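PDB 4HL7: nicotinate phosphoribosyltransferase from Vibrio cholerae, which probably catalyses the ATP-dependent formation of nicotinate D-ribonucleotide from nicotinate and phosphoribosyl diphosphate, a step in NAD(+) biosynthesis. Local coordinates for residues Val37-Glu42 and Arg126-Tyr131; Leu117-Arg122 and Thr133-Ile138; Glu334-Phe339 and Ile345-Gly350. One frame throughout, in Å; residues are numbered along the deposited sequence.

Contact 1: Val37-Glu42 and Arg126-Tyr131; sequences VSVRYE and RDTILY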
ATOM      1  N   VAL A  37      18.493  12.173  -0.038  1.00 16.05           N
ATOM      2  CA  VAL A  37      17.337  12.645  -0.822  1.00 15.18           C
ATOM      3  C   VAL A  37      16.205  13.059   0.106  1.00 15.79           C
ATOM      4  O   VAL A  37      15.936  12.355   1.069  1.00 16.21           O
ATOM      5  CB  VAL A  37      16.896  11.503  -1.744  1.00 15.63           C
ATOM      6  CG1 VAL A  37      15.491  11.740  -2.322  1.00 15.74           C
ATOM      7  CG2 VAL A  37      17.958  11.345  -2.865  1.00 15.35           C
ATOM      8  N   SER A  38      15.537  14.198  -0.172  1.00 14.92           N
ATOM      9  CA  SER A  38      14.399  14.621   0.664  1.00 17.27           C
ATOM     10  C   SER A  38      13.068  14.402  -0.085  1.00 17.13           C
ATOM     11  O   SER A  38      13.068  14.296  -1.330  1.00 15.93           O
ATOM     12  CB  SER A  38      14.540  16.078   0.999  1.00 19.16           C
ATOM     13  OG  SER A  38      15.715  16.267   1.816  0.50 19.52           O
ATOM     14  N   VAL A  39      11.970  14.394   0.644  1.00 15.92           N
ATOM     15  CA  VAL A  39      10.652  14.180   0.012  1.00 15.72           C
ATOM     16  C   VAL A  39       9.588  14.956   0.759  1.00 16.17           C
ATOM     17  O   VAL A  39       9.815  15.410   1.906  1.00 16.14           O
ATOM     18  CB  VAL A  39      10.221  12.661  -0.039  1.00 15.21           C
ATOM     19  CG1 VAL A  39      11.037  11.831  -1.044  1.00 17.09           C
ATOM     20  CG2 VAL A  39      10.285  12.005   1.338  1.00 15.40           C
ATOM     21  N   ARG A  40       8.411  15.066   0.138  1.00 15.97           N
ATOM     22  CA  ARG A  40       7.221  15.588   0.814  1.00 16.11           C
ATOM     23  C   ARG A  40       6.064  14.685   0.440  1.00 15.88           C
ATOM     24  O   ARG A  40       5.863  14.412  -0.756  1.00 15.43           O
ATOM     25  CB  ARG A  40       6.894  17.013   0.412  1.00 16.75           C
ATOM     26  CG  ARG A  40       5.606  17.516   1.136  1.00 16.27           C
ATOM     27  CD  ARG A  40       5.425  19.026   1.014  1.00 18.24           C
ATOM     28  NE  ARG A  40       5.680  19.472  -0.364  1.00 18.88           N
ATOM     29  CZ  ARG A  40       4.741  19.461  -1.297  1.00 20.79           C
ATOM     30  NH1 ARG A  40       3.507  18.997  -1.026  1.00 18.31           N
ATOM     31  NH2 ARG A  40       5.029  19.866  -2.490  1.00 20.30           N
ATOM     32  N   TYR A  41       5.332  14.201   1.452  1.00 17.32           N
ATOM     33  CA  TYR A  41       4.081  13.438   1.213  1.00 16.04           C
ATOM     34  C   TYR A  41       2.917  14.281   1.613  1.00 17.66           C
ATOM     35  O   TYR A  41       3.020  15.091   2.581  1.00 16.43           O
ATOM     36  CB  TYR A  41       3.985  12.221   2.112  1.00 16.64           C
ATOM     37  CG  TYR A  41       5.073  11.148   1.948  1.00 17.34           C
ATOM     38  CD1 TYR A  41       4.922  10.104   1.024  1.00 17.27           C
ATOM     39  CD2 TYR A  41       6.305  11.247   2.652  1.00 18.80           C
ATOM     40  CE1 TYR A  41       5.895   9.081   0.920  1.00 17.29           C
ATOM     41  CE2 TYR A  41       7.292  10.254   2.532  1.00 16.87           C
ATOM     42  CZ  TYR A  41       7.102   9.194   1.649  1.00 17.32           C
ATOM     43  OH  TYR A  41       8.106   8.208   1.555  1.00 17.59           O
ATOM     44  N   GLU A  42       1.755  14.018   0.979  1.00 15.89           N
ATOM     45  CA  GLU A  42       0.541  14.741   1.337  1.00 18.34           C
ATOM     46  C   GLU A  42      -0.593  13.778   1.557  1.00 18.82           C
ATOM     47  O   GLU A  42      -0.839  12.910   0.711  1.00 18.60           O
ATOM     48  CB  GLU A  42       0.126  15.744   0.237  1.00 18.83           C
ATOM     49  CG  GLU A  42       1.131  16.870   0.041  1.00 18.94           C
ATOM     50  CD  GLU A  42       1.221  17.811   1.266  1.00 21.72           C
ATOM     51  OE1 GLU A  42       2.236  18.564   1.320  1.00 20.86           O
ATOM     52  OE2 GLU A  42       0.264  17.852   2.108  1.00 22.92           O
ATOM     53  N   ARG A 126      14.610   8.536   3.648  1.00 14.27           N
ATOM     54  CA  ARG A 126      14.853   7.418   4.569  1.00 15.03           C
ATOM     55  C   ARG A 126      14.135   7.621   5.944  1.00 16.15           C
ATOM     56  O   ARG A 126      13.627   6.698   6.507  1.00 17.89           O
ATOM     57  CB  ARG A 126      16.340   7.261   4.807  1.00 17.97           C
ATOM     58  CG  ARG A 126      16.728   6.050   5.689  1.00 22.30           C
ATOM     59  CD  ARG A 126      18.035   6.377   6.431  1.00 24.73           C
ATOM     60  NE  ARG A 126      18.541   5.217   7.163  1.00 26.94           N
ATOM     61  CZ  ARG A 126      18.416   5.012   8.462  1.00 26.55           C
ATOM     62  NH1 ARG A 126      17.867   5.923   9.266  1.00 23.14           N
ATOM     63  NH2 ARG A 126      18.904   3.894   8.959  1.00 25.18           N
ATOM     64  N   ASP A 127      14.106   8.828   6.442  1.00 15.44           N
ATOM     65  CA  ASP A 127      13.574   9.089   7.764  1.00 16.99           C
ATOM     66  C   ASP A 127      12.058   9.291   7.830  1.00 15.95           C
ATOM     67  O   ASP A 127      11.464   9.252   8.947  1.00 17.67           O
ATOM     68  CB  ASP A 127      14.314  10.212   8.378  1.00 18.99           C
ATOM     69  CG  ASP A 127      15.822   9.827   8.603  1.00 22.46           C
ATOM     70  OD1 ASP A 127      16.566  10.701   8.880  1.00 24.55           O
ATOM     71  OD2 ASP A 127      16.191   8.637   8.428  1.00 26.69           O
ATOM     72  N   THR A 128      11.449   9.449   6.665  1.00 14.95           N
ATOM     73  CA  THR A 128       9.979   9.731   6.610  1.00 14.64           C
ATOM     74  C   THR A 128       9.186   8.598   5.963  1.00 14.43           C
ATOM     75  O   THR A 128       7.949   8.599   6.056  1.00 14.13           O
ATOM     76  CB  THR A 128       9.624  11.062   5.935  1.00 14.91           C
ATOM     77  OG1 THR A 128      10.051  11.080   4.569  1.00 15.37           O
ATOM     78  CG2 THR A 128      10.219  12.291   6.717  1.00 15.34           C
ATOM     79  N   ILE A 129       9.886   7.685   5.282  1.00 14.75           N
ATOM     80  CA  ILE A 129       9.161   6.655   4.512  1.00 16.73           C
ATOM     81  C   ILE A 129       8.261   5.771   5.410  1.00 16.74           C
ATOM     82  O   ILE A 129       7.210   5.319   4.985  1.00 17.94           O
ATOM     83  CB  ILE A 129      10.084   5.798   3.607  1.00 17.46           C
ATOM     84  CG1 ILE A 129       9.214   4.808   2.781  1.00 19.12           C
ATOM     85  CG2 ILE A 129      11.075   5.022   4.423  1.00 18.11           C
ATOM     86  CD1 ILE A 129       9.853   4.315   1.543  1.00 18.81           C
ATOM     87  N   LEU A 130       8.666   5.544   6.661  1.00 16.35           N
ATOM     88  CA  LEU A 130       7.843   4.716   7.525  1.00 17.47           C
ATOM     89  C   LEU A 130       6.531   5.347   8.017  1.00 17.48           C
ATOM     90  O   LEU A 130       5.682   4.617   8.534  1.00 18.06           O
ATOM     91  CB  LEU A 130       8.639   4.174   8.721  1.00 17.19           C
ATOM     92  CG  LEU A 130       9.900   3.360   8.401  1.00 18.11           C
ATOM     93  CD1 LEU A 130      10.472   2.805   9.699  1.00 19.90           C
ATOM     94  CD2 LEU A 130       9.624   2.266   7.368  1.00 18.00           C
ATOM     95  N   TYR A 131       6.381   6.666   7.900  1.00 16.85           N
ATOM     96  CA  TYR A 131       5.175   7.332   8.441  1.00 17.31           C
ATOM     97  C   TYR A 131       3.905   6.823   7.802  1.00 16.84           C
ATOM     98  O   TYR A 131       2.925   6.653   8.473  1.00 16.98           O
ATOM     99  CB  TYR A 131       5.166   8.876   8.237  1.00 16.11           C
ATOM    100  CG  TYR A 131       5.910   9.671   9.315  1.00 16.32           C
ATOM    101  CD1 TYR A 131       7.072  10.361   9.019  1.00 16.25           C
ATOM    102  CD2 TYR A 131       5.428   9.707  10.601  1.00 16.42           C
ATOM    103  CE1 TYR A 131       7.752  11.085   9.990  1.00 17.08           C
ATOM    104  CE2 TYR A 131       6.087  10.427  11.593  1.00 18.29           C
ATOM    105  CZ  TYR A 131       7.226  11.117  11.288  1.00 17.45           C
ATOM    106  OH  TYR A 131       7.863  11.862  12.273  1.00 18.93           O
TER
HETATM  107  O   HOH W   1      16.828   9.905   2.217  1.00 16.48           O
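Tyr-41 and Thr-128 show how a hydroxyl can pack against an aromatic edge while its hydrogen bonding is settled elsewhere. Thr-128 OG1 lies close to the plane of the Tyr-41 ring, 3.5 Å from CE2, so the ring is met at its rim and not over a face. The same oxygen is 3.4 Å from Val-39 CG2, with the valine and threonine side chains passing alongside each other, pointed opposite ways. Thr-128 places OG1 between its backbone N and carbonyl carbon (chi1 62°), and from there the oxygen hydrogen-bonds to Ser-124 O, one turn back. Tyr-41 leaves the strand on the helix side, and with CG opposite its carbonyl carbon and beside the backbone N (chi1 -62°) the ring extends as far as Ile-129. There OH packs obliquely, 3.5 Å from Ile-129 CA and 3.7 Å from CB. The phenol oxygen, although it packs on Ile-129, is hydrogen-bonded to Glu-233 OE1. That residue follows His-232, the predicted phosphohistidine, unmodified here. Just before the strand begins, one water bridges the backbones, donating to Val-37 O at 2.8 Å and accepting from Arg-126 N at 3.0 Å. Strand 38-46 runs between strands 116-122 and 372-380 of the antiparallel sheet. Helix 125-128 follows the first of these neighbours and lies over the side of Val-39 and Tyr-41, while Ile-129 also reaches Met-26 and Ile-30 on helix 21-33.

Contact 2: Leu117-Arg122 and Thr133-Ile138; sequences LRISIR and TLVMAI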
ATOM      1  N   LEU A 117      -9.127  17.511   6.360  1.00 34.21           N
ATOM      2  CA  LEU A 117      -7.956  17.432   7.196  1.00 30.96           C
ATOM      3  C   LEU A 117      -6.744  17.173   6.296  1.00 28.70           C
ATOM      4  O   LEU A 117      -6.702  16.145   5.582  1.00 29.43           O
ATOM      5  CB  LEU A 117      -8.130  16.263   8.149  1.00 30.21           C
ATOM      6  CG  LEU A 117      -7.099  16.143   9.249  1.00 35.32           C
ATOM      7  CD1 LEU A 117      -7.536  15.019  10.175  1.00 36.01           C
ATOM      8  CD2 LEU A 117      -5.766  15.839   8.651  1.00 33.32           C
ATOM      9  N   ARG A 118      -5.743  18.042   6.368  1.00 27.81           N
ATOM     10  CA  ARG A 118      -4.524  17.860   5.577  1.00 27.02           C
ATOM     11  C   ARG A 118      -3.324  17.544   6.480  1.00 24.90           C
ATOM     12  O   ARG A 118      -3.142  18.165   7.542  1.00 25.49           O
ATOM     13  CB  ARG A 118      -4.257  19.067   4.690  1.00 29.34           C
ATOM     14  CG  ARG A 118      -5.103  19.039   3.411  1.00 36.71           C
ATOM     15  N   ILE A 119      -2.554  16.522   6.095  1.00 20.82           N
ATOM     16  CA  ILE A 119      -1.330  16.213   6.813  1.00 20.16           C
ATOM     17  C   ILE A 119      -0.195  16.229   5.798  1.00 19.58           C
ATOM     18  O   ILE A 119      -0.284  15.568   4.751  1.00 21.00           O
ATOM     19  CB  ILE A 119      -1.429  14.825   7.487  1.00 19.55           C
ATOM     20  CG1 ILE A 119      -2.584  14.814   8.500  1.00 20.08           C
ATOM     21  CG2 ILE A 119      -0.125  14.446   8.190  1.00 19.39           C
ATOM     22  CD1 ILE A 119      -2.896  13.388   8.931  1.00 18.64           C
ATOM     23  N   SER A 120       0.895  16.931   6.120  1.00 19.67           N
ATOM     24  CA  SER A 120       2.055  17.074   5.205  1.00 19.18           C
ATOM     25  C   SER A 120       3.280  16.505   5.920  1.00 19.59           C
ATOM     26  O   SER A 120       3.511  16.812   7.100  1.00 20.98           O
ATOM     27  CB  SER A 120       2.343  18.528   4.922  1.00 21.16           C
ATOM     28  OG  SER A 120       1.242  19.186   4.299  0.50 23.54           O
ATOM     29  N   ILE A 121       4.010  15.627   5.251  1.00 18.97           N
ATOM     30  CA  ILE A 121       5.154  14.978   5.927  1.00 18.91           C
ATOM     31  C   ILE A 121       6.383  15.329   5.097  1.00 21.09           C
ATOM     32  O   ILE A 121       6.411  15.051   3.896  1.00 16.73           O
ATOM     33  CB  ILE A 121       4.945  13.469   5.970  1.00 19.20           C
ATOM     34  CG1 ILE A 121       3.687  13.092   6.784  1.00 19.85           C
ATOM     35  CG2 ILE A 121       6.140  12.752   6.581  1.00 19.30           C
ATOM     36  CD1 ILE A 121       3.369  11.618   6.628  1.00 23.28           C
ATOM     37  N   ARG A 122       7.404  15.923   5.732  1.00 19.41           N
ATOM     38  CA  ARG A 122       8.591  16.417   5.021  1.00 20.10           C
ATOM     39  C   ARG A 122       9.879  15.972   5.734  1.00 19.95           C
ATOM     40  O   ARG A 122       9.956  16.103   6.957  1.00 18.94           O
ATOM     41  CB  ARG A 122       8.647  17.969   5.076  1.00 24.58           C
ATOM     42  CG  ARG A 122       7.492  18.722   4.402  1.00 32.82           C
ATOM     43  CD  ARG A 122       7.762  20.216   4.464  1.00 32.55           C
ATOM     44  NE  ARG A 122       6.889  21.060   3.610  1.00 35.75           N
ATOM     45  CZ  ARG A 122       5.583  21.250   3.808  1.00 40.05           C
ATOM     46  NH1 ARG A 122       4.961  20.627   4.801  1.00 33.52           N
ATOM     47  NH2 ARG A 122       4.889  22.049   2.995  1.00 42.40           N
ATOM     48  N   THR A 133       1.960   4.339   6.584  1.00 15.34           N
ATOM     49  CA  THR A 133       0.901   3.419   7.066  1.00 15.50           C
ATOM     50  C   THR A 133       0.614   3.659   8.527  1.00 15.94           C
ATOM     51  O   THR A 133      -0.442   3.280   8.988  1.00 17.71           O
ATOM     52  CB  THR A 133       1.114   1.895   6.779  1.00 16.24           C
ATOM     53  OG1 THR A 133       2.112   1.329   7.617  1.00 15.65           O
ATOM     54  CG2 THR A 133       1.400   1.667   5.264  1.00 16.67           C
ATOM     55  N   LEU A 134       1.609   4.168   9.282  1.00 15.52           N
ATOM     56  CA  LEU A 134       1.376   4.465  10.700  1.00 16.36           C
ATOM     57  C   LEU A 134       0.370   5.610  10.807  1.00 17.32           C
ATOM     58  O   LEU A 134      -0.553   5.570  11.632  1.00 17.67           O
ATOM     59  CB  LEU A 134       2.678   4.865  11.423  1.00 18.22           C
ATOM     60  CG  LEU A 134       3.786   3.818  11.348  1.00 16.74           C
ATOM     61  CD1 LEU A 134       5.114   4.372  11.902  1.00 17.61           C
ATOM     62  CD2 LEU A 134       3.352   2.520  12.021  1.00 19.12           C
ATOM     63  N   VAL A 135       0.581   6.646   9.998  1.00 16.40           N
ATOM     64  CA  VAL A 135      -0.320   7.793  10.028  1.00 17.44           C
ATOM     65  C   VAL A 135      -1.696   7.358   9.526  1.00 18.19           C
ATOM     66  O   VAL A 135      -2.693   7.698  10.119  1.00 18.74           O
ATOM     67  CB  VAL A 135       0.237   9.017   9.216  1.00 17.29           C
ATOM     68  CG1 VAL A 135      -0.815  10.150   9.142  1.00 18.15           C
ATOM     69  CG2 VAL A 135       1.541   9.547   9.850  1.00 17.99           C
HETATM   70  N   MSE A 136      -1.753   6.567   8.455  1.00 17.31           N
HETATM   71  CA  MSE A 136      -3.105   6.142   7.923  1.00 17.43           C
HETATM   72  C   MSE A 136      -3.827   5.336   8.943  1.00 18.22           C
HETATM   73  O   MSE A 136      -4.994   5.582   9.171  1.00 17.76           O
HETATM   74  CB  MSE A 136      -2.930   5.414   6.576  1.00 17.63           C
HETATM   75  CG  MSE A 136      -2.488   6.445   5.588  1.00 18.58           C
HETATM   76 SE   MSE A 136      -2.076   5.484   3.898  1.00 23.88          SE
HETATM   77  CE  MSE A 136      -3.935   5.034   3.393  1.00 20.84           C
ATOM     78  N   ALA A 137      -3.109   4.437   9.664  1.00 19.27           N
ATOM     79  CA  ALA A 137      -3.720   3.540  10.692  1.00 17.90           C
ATOM     80  C   ALA A 137      -4.221   4.302  11.888  1.00 19.19           C
ATOM     81  O   ALA A 137      -5.272   3.962  12.490  1.00 17.95           O
ATOM     82  CB  ALA A 137      -2.759   2.437  11.129  1.00 18.94           C
ATOM     83  N   ILE A 138      -3.468   5.350  12.218  1.00 19.02           N
ATOM     84  CA  ILE A 138      -3.823   6.219  13.315  1.00 20.68           C
ATOM     85  C   ILE A 138      -5.088   7.002  12.943  1.00 19.86           C
ATOM     86  O   ILE A 138      -6.007   7.046  13.711  1.00 20.25           O
ATOM     87  CB  ILE A 138      -2.650   7.211  13.605  1.00 19.72           C
ATOM     88  CG1 ILE A 138      -1.560   6.498  14.453  1.00 19.52           C
ATOM     89  CG2 ILE A 138      -3.186   8.468  14.339  1.00 20.42           C
ATOM     90  CD1 ILE A 138      -0.208   7.245  14.414  1.00 19.27           C
TER
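No ring, amide or guanidinium comes between Ile-119, Ile-121 and Val-135: there are no flat faces or edges to match, and the contact is made by branched aliphatic chains alone. It illustrates one way of packing a helix on a sheet, with one forked side chain set against two neighbours on the same side of a strand. Ile-119 and Val-135 meet tip to tip, CD1 standing 3.9 Å from CG1. Ile-121, two residues along the strand, brings its own CD1 to 4.2 Å from Val-135 CG2, so each prong of the valine has a separate isoleucine. The valine fork is set by its torsion, CG1 lying opposite the backbone N (chi1 174°) and CG2 beside it. The two isoleucines share one shape: CG1 sits beside the backbone N and the chain then runs extended (chi2 167° in Ile-119, 171° in Ile-121), which carries both CD1 atoms out toward the helix. Val-135 also touches Ile-62 of helix 52-64, and Ile-119 touches Val-104 and Met-106 of the adjoining strand. No hydrogen bond crosses between the segments; backbone polar groups pair within the helix (Ala-137 N to Thr-133 O, 3.0 Å) and, for the strand, with strands 38-46 and 104-109 on its two sides. Chemically, then, attraction here rests on dispersion and the hydrophobic effect, which set spacing more than orientation.

Contact 3: Glu334-Phe339 and Ile345-Gly350; sequences ELCEYF and ISFGIG. With SO4 (sulfate ion), chain C.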
ATOM      1  N   GLU A 334     -13.604 -15.064  -9.470  1.00 18.85           N
ATOM      2  CA  GLU A 334     -13.696 -14.842 -10.920  1.00 18.82           C
ATOM      3  C   GLU A 334     -12.309 -14.798 -11.571  1.00 20.06           C
ATOM      4  O   GLU A 334     -12.095 -15.332 -12.704  1.00 19.02           O
ATOM      5  CB  GLU A 334     -14.434 -13.521 -11.204  1.00 20.66           C
ATOM      6  CG  GLU A 334     -14.720 -13.277 -12.663  1.00 22.19           C
ATOM      7  CD  GLU A 334     -15.345 -11.908 -12.929  1.00 23.53           C
ATOM      8  OE1 GLU A 334     -15.939 -11.791 -14.019  1.00 27.15           O
ATOM      9  OE2 GLU A 334     -15.224 -10.967 -12.081  1.00 21.41           O
ATOM     10  N   LEU A 335     -11.387 -14.107 -10.911  1.00 19.16           N
ATOM     11  CA  LEU A 335     -10.003 -14.004 -11.416  1.00 17.06           C
ATOM     12  C   LEU A 335      -9.332 -15.369 -11.336  1.00 17.53           C
ATOM     13  O   LEU A 335      -8.566 -15.716 -12.256  1.00 17.69           O
ATOM     14  CB  LEU A 335      -9.225 -12.922 -10.642  1.00 15.78           C
ATOM     15  CG  LEU A 335      -9.632 -11.540 -11.192  1.00 16.44           C
ATOM     16  CD1 LEU A 335      -9.202 -10.452 -10.194  1.00 19.04           C
ATOM     17  CD2 LEU A 335      -9.045 -11.232 -12.557  1.00 19.50           C
ATOM     18  N   CYS A 336      -9.637 -16.140 -10.264  1.00 16.73           N
ATOM     19  CA  CYS A 336      -9.093 -17.526 -10.145  1.00 18.83           C
ATOM     20  C   CYS A 336      -9.436 -18.367 -11.378  1.00 18.86           C
ATOM     21  O   CYS A 336      -8.573 -19.036 -11.930  1.00 17.75           O
ATOM     22  CB  CYS A 336      -9.654 -18.241  -8.937  1.00 18.15           C
ATOM     23  SG  CYS A 336      -9.008 -17.661  -7.346  1.00 20.35           S
ATOM     24  N   GLU A 337     -10.714 -18.320 -11.786  1.00 17.46           N
ATOM     25  CA  GLU A 337     -11.162 -19.130 -12.930  1.00 20.60           C
ATOM     26  C   GLU A 337     -10.510 -18.667 -14.225  1.00 20.46           C
ATOM     27  O   GLU A 337     -10.183 -19.496 -15.105  1.00 21.76           O
ATOM     28  CB  GLU A 337     -12.686 -19.083 -13.021  1.00 19.48           C
ATOM     29  CG  GLU A 337     -13.273 -19.908 -11.870  1.00 21.36           C
ATOM     30  CD  GLU A 337     -14.777 -19.815 -11.698  1.00 25.54           C
ATOM     31  OE1 GLU A 337     -15.345 -20.846 -11.316  1.00 23.39           O
ATOM     32  OE2 GLU A 337     -15.396 -18.723 -11.922  1.00 27.13           O
ATOM     33  N   TYR A 338     -10.398 -17.357 -14.396  1.00 18.40           N
ATOM     34  CA  TYR A 338      -9.914 -16.804 -15.631  1.00 19.77           C
ATOM     35  C   TYR A 338      -8.415 -17.112 -15.822  1.00 20.70           C
ATOM     36  O   TYR A 338      -7.962 -17.247 -16.948  1.00 20.82           O
ATOM     37  CB  TYR A 338     -10.078 -15.291 -15.658  1.00 19.80           C
ATOM     38  CG  TYR A 338      -9.890 -14.646 -17.025  1.00 21.53           C
ATOM     39  CD1 TYR A 338     -10.941 -14.623 -17.959  1.00 21.74           C
ATOM     40  CD2 TYR A 338      -8.689 -14.025 -17.377  1.00 19.25           C
ATOM     41  CE1 TYR A 338     -10.780 -14.018 -19.216  1.00 23.96           C
ATOM     42  CE2 TYR A 338      -8.508 -13.431 -18.611  1.00 20.80           C
ATOM     43  CZ  TYR A 338      -9.553 -13.403 -19.531  1.00 23.07           C
ATOM     44  OH  TYR A 338      -9.348 -12.764 -20.730  1.00 25.38           O
ATOM     45  N   PHE A 339      -7.666 -17.147 -14.718  1.00 18.60           N
ATOM     46  CA  PHE A 339      -6.178 -17.297 -14.800  1.00 18.74           C
ATOM     47  C   PHE A 339      -5.658 -18.693 -14.436  1.00 21.63           C
ATOM     48  O   PHE A 339      -4.457 -18.949 -14.511  1.00 22.19           O
ATOM     49  CB  PHE A 339      -5.445 -16.140 -14.054  1.00 16.94           C
ATOM     50  CG  PHE A 339      -5.564 -14.833 -14.756  1.00 17.13           C
ATOM     51  CD1 PHE A 339      -6.345 -13.792 -14.218  1.00 16.48           C
ATOM     52  CD2 PHE A 339      -4.939 -14.631 -15.965  1.00 16.98           C
ATOM     53  CE1 PHE A 339      -6.499 -12.581 -14.893  1.00 14.87           C
ATOM     54  CE2 PHE A 339      -5.038 -13.410 -16.662  1.00 17.82           C
ATOM     55  CZ  PHE A 339      -5.823 -12.358 -16.127  1.00 16.40           C
ATOM     56  N   ILE A 345      -1.089 -16.775  -9.016  1.00 17.44           N
ATOM     57  CA  ILE A 345      -1.778 -15.602  -8.573  1.00 16.68           C
ATOM     58  C   ILE A 345      -1.949 -15.540  -7.048  1.00 16.18           C
ATOM     59  O   ILE A 345      -1.955 -16.563  -6.332  1.00 16.21           O
ATOM     60  CB  ILE A 345      -3.186 -15.491  -9.222  1.00 17.59           C
ATOM     61  CG1 ILE A 345      -4.123 -16.581  -8.644  1.00 17.59           C
ATOM     62  CG2 ILE A 345      -3.074 -15.533 -10.717  1.00 16.19           C
ATOM     63  CD1 ILE A 345      -5.511 -16.604  -9.329  1.00 20.35           C
ATOM     64  N   SER A 346      -2.125 -14.314  -6.566  1.00 15.65           N
ATOM     65  CA  SER A 346      -2.576 -14.107  -5.213  1.00 15.90           C
ATOM     66  C   SER A 346      -3.357 -12.785  -5.171  1.00 15.51           C
ATOM     67  O   SER A 346      -3.168 -11.900  -6.034  1.00 14.67           O
ATOM     68  CB  SER A 346      -1.390 -14.044  -4.232  1.00 16.49           C
ATOM     69  OG  SER A 346      -1.887 -14.141  -2.884  1.00 18.51           O
ATOM     70  N   PHE A 347      -4.252 -12.661  -4.174  1.00 15.02           N
ATOM     71  CA  PHE A 347      -5.098 -11.448  -4.044  1.00 16.07           C
ATOM     72  C   PHE A 347      -4.704 -10.639  -2.829  1.00 15.33           C
ATOM     73  O   PHE A 347      -4.792 -11.137  -1.742  1.00 17.15           O
ATOM     74  CB  PHE A 347      -6.559 -11.913  -3.936  1.00 14.96           C
ATOM     75  CG  PHE A 347      -6.960 -12.695  -5.175  1.00 16.94           C
ATOM     76  CD1 PHE A 347      -6.911 -14.107  -5.184  1.00 16.82           C
ATOM     77  CD2 PHE A 347      -7.224 -12.021  -6.362  1.00 16.89           C
ATOM     78  CE1 PHE A 347      -7.181 -14.813  -6.387  1.00 18.98           C
ATOM     79  CE2 PHE A 347      -7.496 -12.745  -7.547  1.00 17.74           C
ATOM     80  CZ  PHE A 347      -7.454 -14.124  -7.536  1.00 17.81           C
ATOM     81  N   GLY A 348      -4.212  -9.417  -3.053  1.00 15.29           N
ATOM     82  CA  GLY A 348      -3.823  -8.549  -1.964  1.00 19.18           C
ATOM     83  C   GLY A 348      -5.035  -7.747  -1.559  1.00 19.09           C
ATOM     84  O   GLY A 348      -5.413  -6.805  -2.263  1.00 19.80           O
ATOM     85  N   ILE A 349      -5.643  -8.110  -0.433  1.00 17.13           N
ATOM     86  CA  ILE A 349      -6.903  -7.478   0.012  1.00 17.19           C
ATOM     87  C   ILE A 349      -6.752  -6.661   1.316  1.00 18.51           C
ATOM     88  O   ILE A 349      -6.097  -7.115   2.269  1.00 17.62           O
ATOM     89  CB  ILE A 349      -7.982  -8.520   0.162  1.00 19.10           C
ATOM     90  CG1 ILE A 349      -8.045  -9.350  -1.154  1.00 18.66           C
ATOM     91  CG2 ILE A 349      -9.305  -7.829   0.492  1.00 20.59           C
ATOM     92  CD1 ILE A 349      -9.242 -10.344  -1.228  1.00 21.05           C
ATOM     93  N   GLY A 350      -7.294  -5.453   1.298  1.00 17.94           N
ATOM     94  CA  GLY A 350      -7.118  -4.523   2.421  1.00 18.49           C
ATOM     95  C   GLY A 350      -8.447  -4.341   3.132  1.00 18.11           C
ATOM     96  O   GLY A 350      -8.845  -5.165   3.935  1.00 17.57           O
TER
HETATM   97  S   SO4 C 501      -7.957  -2.405  -0.722  1.00 33.15           S
HETATM   98  O1  SO4 C 501      -8.265  -3.885  -0.757  1.00 28.13           O
HETATM   99  O2  SO4 C 501      -7.562  -1.868   0.637  1.00 33.23           O
HETATM  100  O3  SO4 C 501      -6.991  -2.119  -1.803  1.00 38.15           O
HETATM  101  O4  SO4 C 501      -9.181  -1.578  -0.928  1.00 36.68           O
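Gly-350 N donates a moderately bent hydrogen bond to O1 of the sulfate at 2.8 Å, at the end of the strand that Ile-345 and Phe-347 join to the helix. The ion is also bonded by Thr-351 N. Gly-350 is the N-cap of the next helix, and amides at such a helix start commonly hold anions; although the sulfate probably came from the crystallisation liquor, its position is consistent with a place for a substrate phosphate. Deeper in, the packing is apolar and centres on Phe-347. Leu-335 CB stands at the edge of this ring, near its plane and 3.5 Å from CE2. Cys-336 SG comes in from another direction, 3.5 Å from CE1, making an oblique sulfur-aromatic contact 4.7 Å from the ring centroid and 70° off its normal. Ile-345 takes the less common first torsion, CG1 between backbone N and carbonyl carbon (chi1 70°), and lays CD1 3.8 Å from Cys-336 CA. Its other branch, CG2, reaches Phe-339 CB at 4.1 Å, while the Phe-339 ring itself leads away and takes Leu-335 CD2 at its edge. The helix and strand segments run nearly antiparallel, at 160° with their axes 9.7 Å apart at closest. They belong to the beta-alpha-beta crossover of strand 320-323, helix 329-339 and strand 344-349, in a parallel-strand domain of the TIM-barrel clan. Strand 344-349 lies there between strands 181-183 and 320-323, with helix 329-339 packed on it and helix 298-311 beside Leu-335 and Phe-339.

Contacts 1 and 2 are parts of one construction, their centres about 11 Å apart, and their segments alternate along the chain. Strands 38-46 and 116-122 are neighbours in the antiparallel sheet, probably hydrogen-bonded where Tyr-41 N meets Ile-121 O at 2.8 Å and where Glu-42 OE2 meets Ser-120 OG at 2.7 Å. Tyr-131 CD1 packs 3.5 Å from Ile-121 CG2, so the two contacts touch. Contact 3 lies in the parallel-stranded domain, beyond the chain's centre, its nearest atoms about 16 Å from contact 1 and 10 Å from contact 2. Its sulfate, probably from the crystallisation liquor, sits at a helix start, consistent with an anion site, whereas contact 1 reaches Glu-233, next to predicted phosphohistidine His-232.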